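Sugar ABC transporter substrate-binding protein, BlMnBP1 (Bifidobacterium animalis subsp. lactis ATCC 27673, PDB 6I5R) binds manno-oligosaccharides such as mannobiose as the solute-binding component of an ABC transporter, probably handing them over for uptake. Local coordinates at residues A[18-29]-A[334-345]. Sequence-based numbering, arbitrary orientation.
Sequences NKTGITYPEIKL and QEASMIFVKWMT
With CG of K342 anti to the backbone N (chi1 -172°) and the chain extended beyond it, and with CG of Y24 likewise anti to its own N (chi1 173°), the lysine runs across one face of the tyrosine ring. Its CD lies over that face, 3.9 Å from the Y24 ring centroid, a CH-pi contact, while NZ makes an off-centre cation-pi contact. A long aliphatic chain ending in a donor suits this place: K342 NZ bonds Y24 O at 2.7 Å and I27 O at 2.9 Å, the latter on a lone pair. Y24 O also accepts from I27 N, which arrives at the opposite face of its carbonyl plane from NZ, so this one oxygen is gripped from both faces, tying the 3-10 segment 24-26 to the helix. Were K342 replaced by an alanine, Y24 O and I27 O would probably both lose this donor and the Y24 ring the chain across its face. Around this grip much of the packing is apolar. M338, flexible enough to bend at chi3, puts CG tightly against I27 CD1 (3.5 Å) and SD near Y24 N, while L29 spreads its methyls over I339 and W343. At the start of 18-29, Q334 OE1 accepts from K19 N at 2.8 Å, a nearly straight bond (N-H...O 169°). Nearby, N18 OD1 accepts from T20 N, an Asx turn, and also from T20 OG1, and T20 CG2 rests against Q334 CB. Thus 18-29, leading toward strand 38-44, lies along helix 331-346, which packs on strands 38-44 and 314-325, with W343 and L29 also meeting helix 59-69.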
# COMPACT_ATOMS: atom_id res chain seq x y z
N ASN A 18 4.63 22.68 13.29
CA ASN A 18 5.13 23.47 12.16
C ASN A 18 5.84 24.71 12.70
O ASN A 18 5.20 25.58 13.31
CB ASN A 18 3.99 23.84 11.22
CG ASN A 18 4.48 24.51 9.92
OD1 ASN A 18 5.62 24.99 9.82
ND2 ASN A 18 3.58 24.60 8.94
N LYS A 19 7.16 24.77 12.51
CA LYS A 19 7.93 25.92 12.97
C LYS A 19 8.00 27.03 11.93
O LYS A 19 8.43 28.14 12.27
CB LYS A 19 9.38 25.54 13.32
CG LYS A 19 9.52 24.50 14.38
CD LYS A 19 10.99 24.10 14.60
CE LYS A 19 11.02 23.05 15.70
NZ LYS A 19 12.27 22.25 15.78
N THR A 20 7.60 26.76 10.69
CA THR A 20 7.88 27.66 9.58
C THR A 20 6.91 28.82 9.45
O THR A 20 7.24 29.81 8.82
CB THR A 20 7.87 26.91 8.23
OG1 THR A 20 6.52 26.53 7.88
CG2 THR A 20 8.76 25.69 8.33
N GLY A 21 5.70 28.70 9.97
CA GLY A 21 4.68 29.71 9.71
C GLY A 21 4.01 29.61 8.36
O GLY A 21 3.19 30.48 8.02
N ILE A 22 4.29 28.55 7.60
CA ILE A 22 3.83 28.39 6.23
C ILE A 22 3.11 27.05 6.11
O ILE A 22 3.67 26.00 6.47
CB ILE A 22 5.00 28.45 5.23
CG1 ILE A 22 5.90 29.65 5.51
CG2 ILE A 22 4.51 28.50 3.80
CD1 ILE A 22 7.27 29.54 4.82
N THR A 23 1.90 27.07 5.58
CA THR A 23 1.22 25.81 5.30
C THR A 23 1.52 25.40 3.87
O THR A 23 1.93 26.20 3.04
CB THR A 23 -0.29 25.88 5.52
OG1 THR A 23 -0.89 26.87 4.68
CG2 THR A 23 -0.60 26.16 7.00
N TYR A 24 1.30 24.12 3.59
CA TYR A 24 1.58 23.59 2.26
C TYR A 24 0.87 24.33 1.13
O TYR A 24 1.52 24.61 0.11
CB TYR A 24 1.22 22.10 2.28
CG TYR A 24 1.27 21.37 0.96
CD1 TYR A 24 0.24 21.48 0.04
CD2 TYR A 24 2.32 20.51 0.68
CE1 TYR A 24 0.29 20.80 -1.15
CE2 TYR A 24 2.36 19.81 -0.50
CZ TYR A 24 1.36 19.96 -1.42
OH TYR A 24 1.43 19.26 -2.61
N PRO A 25 -0.42 24.66 1.22
CA PRO A 25 -1.05 25.39 0.10
C PRO A 25 -0.42 26.76 -0.15
O PRO A 25 -0.57 27.31 -1.26
CB PRO A 25 -2.52 25.50 0.53
CG PRO A 25 -2.72 24.39 1.57
CD PRO A 25 -1.38 24.31 2.29
N GLU A 26 0.26 27.34 0.85
CA GLU A 26 0.84 28.68 0.80
C GLU A 26 2.18 28.71 0.09
O GLU A 26 2.69 29.80 -0.21
CB GLU A 26 0.97 29.21 2.23
CG GLU A 26 -0.37 29.60 2.91
CD GLU A 26 -0.22 30.07 4.36
OE1 GLU A 26 0.62 29.50 5.09
OE2 GLU A 26 -0.93 31.04 4.77
N ILE A 27 2.74 27.54 -0.23
CA ILE A 27 4.02 27.47 -0.93
C ILE A 27 3.78 27.72 -2.41
O ILE A 27 2.98 27.02 -3.04
CB ILE A 27 4.68 26.09 -0.71
CG1 ILE A 27 5.01 25.90 0.77
CG2 ILE A 27 5.94 25.94 -1.55
CD1 ILE A 27 5.52 24.54 1.05
N LYS A 28 4.53 28.67 -2.97
CA LYS A 28 4.57 28.91 -4.41
C LYS A 28 5.86 28.31 -4.95
O LYS A 28 6.93 28.94 -4.84
CB LYS A 28 4.51 30.41 -4.66
CG LYS A 28 3.24 31.18 -4.13
CD LYS A 28 3.53 32.72 -4.17
CE LYS A 28 2.22 33.49 -4.02
NZ LYS A 28 2.42 34.97 -3.80
N LEU A 29 5.78 27.10 -5.48
CA LEU A 29 6.98 26.43 -5.97
C LEU A 29 7.73 27.28 -7.02
O LEU A 29 7.15 27.72 -8.03
CB LEU A 29 6.64 25.07 -6.57
CG LEU A 29 6.28 24.00 -5.61
CD1 LEU A 29 5.81 22.74 -6.39
CD2 LEU A 29 7.45 23.64 -4.70
N GLN A 334 12.44 22.21 7.91
CA GLN A 334 11.02 21.95 7.75
C GLN A 334 10.48 22.56 6.46
O GLN A 334 9.72 21.92 5.72
CB GLN A 334 10.24 22.50 8.96
CG GLN A 334 10.45 21.73 10.24
CD GLN A 334 9.48 22.15 11.30
OE1 GLN A 334 8.59 22.91 11.04
NE2 GLN A 334 9.64 21.62 12.51
N GLU A 335 10.86 23.80 6.17
CA GLU A 335 10.35 24.45 4.97
C GLU A 335 10.98 23.85 3.72
O GLU A 335 10.28 23.57 2.73
CB GLU A 335 10.61 25.95 5.05
CG GLU A 335 9.89 26.73 3.96
CD GLU A 335 10.26 28.19 3.93
OE1 GLU A 335 10.71 28.72 4.99
OE2 GLU A 335 10.06 28.81 2.86
N ALA A 336 12.29 23.60 3.76
CA ALA A 336 12.93 22.94 2.63
C ALA A 336 12.26 21.60 2.34
O ALA A 336 12.02 21.25 1.19
CB ALA A 336 14.42 22.73 2.90
N SER A 337 11.93 20.86 3.40
CA SER A 337 11.34 19.53 3.22
C SER A 337 9.94 19.64 2.64
O SER A 337 9.53 18.81 1.82
CB SER A 337 11.31 18.80 4.56
OG SER A 337 12.61 18.49 5.03
N MET A 338 9.17 20.66 3.07
CA MET A 338 7.80 20.80 2.59
C MET A 338 7.78 21.26 1.14
O MET A 338 6.90 20.86 0.36
CB MET A 338 7.02 21.77 3.48
CG MET A 338 5.53 21.79 3.19
SD MET A 338 4.53 22.77 4.36
CE MET A 338 5.01 22.15 5.97
N ILE A 339 8.77 22.08 0.76
CA ILE A 339 8.96 22.42 -0.65
C ILE A 339 9.24 21.17 -1.47
O ILE A 339 8.63 20.95 -2.52
CB ILE A 339 10.09 23.45 -0.79
CG1 ILE A 339 9.66 24.74 -0.09
CG2 ILE A 339 10.43 23.68 -2.25
CD1 ILE A 339 10.74 25.83 -0.03
N PHE A 340 10.16 20.31 -1.02
CA PHE A 340 10.46 19.10 -1.77
C PHE A 340 9.24 18.18 -1.87
O PHE A 340 8.99 17.58 -2.92
CB PHE A 340 11.66 18.36 -1.15
CG PHE A 340 12.01 17.09 -1.87
CD1 PHE A 340 12.59 17.15 -3.13
CD2 PHE A 340 11.74 15.86 -1.32
CE1 PHE A 340 12.87 16.01 -3.83
CE2 PHE A 340 12.03 14.69 -2.03
CZ PHE A 340 12.61 14.78 -3.28
N VAL A 341 8.49 18.02 -0.78
CA VAL A 341 7.28 17.19 -0.86
C VAL A 341 6.30 17.78 -1.86
O VAL A 341 5.71 17.07 -2.68
CB VAL A 341 6.64 17.05 0.53
CG1 VAL A 341 5.25 16.44 0.42
CG2 VAL A 341 7.50 16.20 1.43
N LYS A 342 6.09 19.09 -1.82
CA LYS A 342 5.15 19.66 -2.76
C LYS A 342 5.66 19.52 -4.18
O LYS A 342 4.87 19.28 -5.11
CB LYS A 342 4.89 21.13 -2.43
CG LYS A 342 3.76 21.75 -3.27
CD LYS A 342 3.19 23.02 -2.61
CE LYS A 342 1.93 23.51 -3.29
NZ LYS A 342 1.35 24.70 -2.59
N TRP A 343 6.97 19.66 -4.38
CA TRP A 343 7.55 19.44 -5.70
C TRP A 343 7.32 18.00 -6.14
O TRP A 343 6.94 17.73 -7.28
CB TRP A 343 9.06 19.80 -5.72
CG TRP A 343 9.62 19.66 -7.12
CD1 TRP A 343 9.54 20.58 -8.13
CD2 TRP A 343 10.24 18.50 -7.69
NE1 TRP A 343 10.11 20.08 -9.27
CE2 TRP A 343 10.55 18.80 -9.03
CE3 TRP A 343 10.59 17.25 -7.18
CZ2 TRP A 343 11.15 17.88 -9.88
CZ3 TRP A 343 11.23 16.34 -8.03
CH2 TRP A 343 11.49 16.66 -9.36
N MET A 344 7.60 17.05 -5.24
CA MET A 344 7.32 15.66 -5.55
C MET A 344 5.86 15.48 -5.96
O MET A 344 5.56 14.79 -6.94
CB MET A 344 7.64 14.78 -4.35
CG MET A 344 9.13 14.48 -4.15
SD MET A 344 9.95 13.74 -5.58
CE MET A 344 8.99 12.22 -5.88
N THR A 345 4.94 16.10 -5.22
CA THR A 345 3.52 15.90 -5.46
C THR A 345 3.07 16.55 -6.76
O THR A 345 2.38 15.93 -7.56
CB THR A 345 2.70 16.45 -4.29
OG1 THR A 345 3.11 15.79 -3.09
CG2 THR A 345 1.22 16.20 -4.52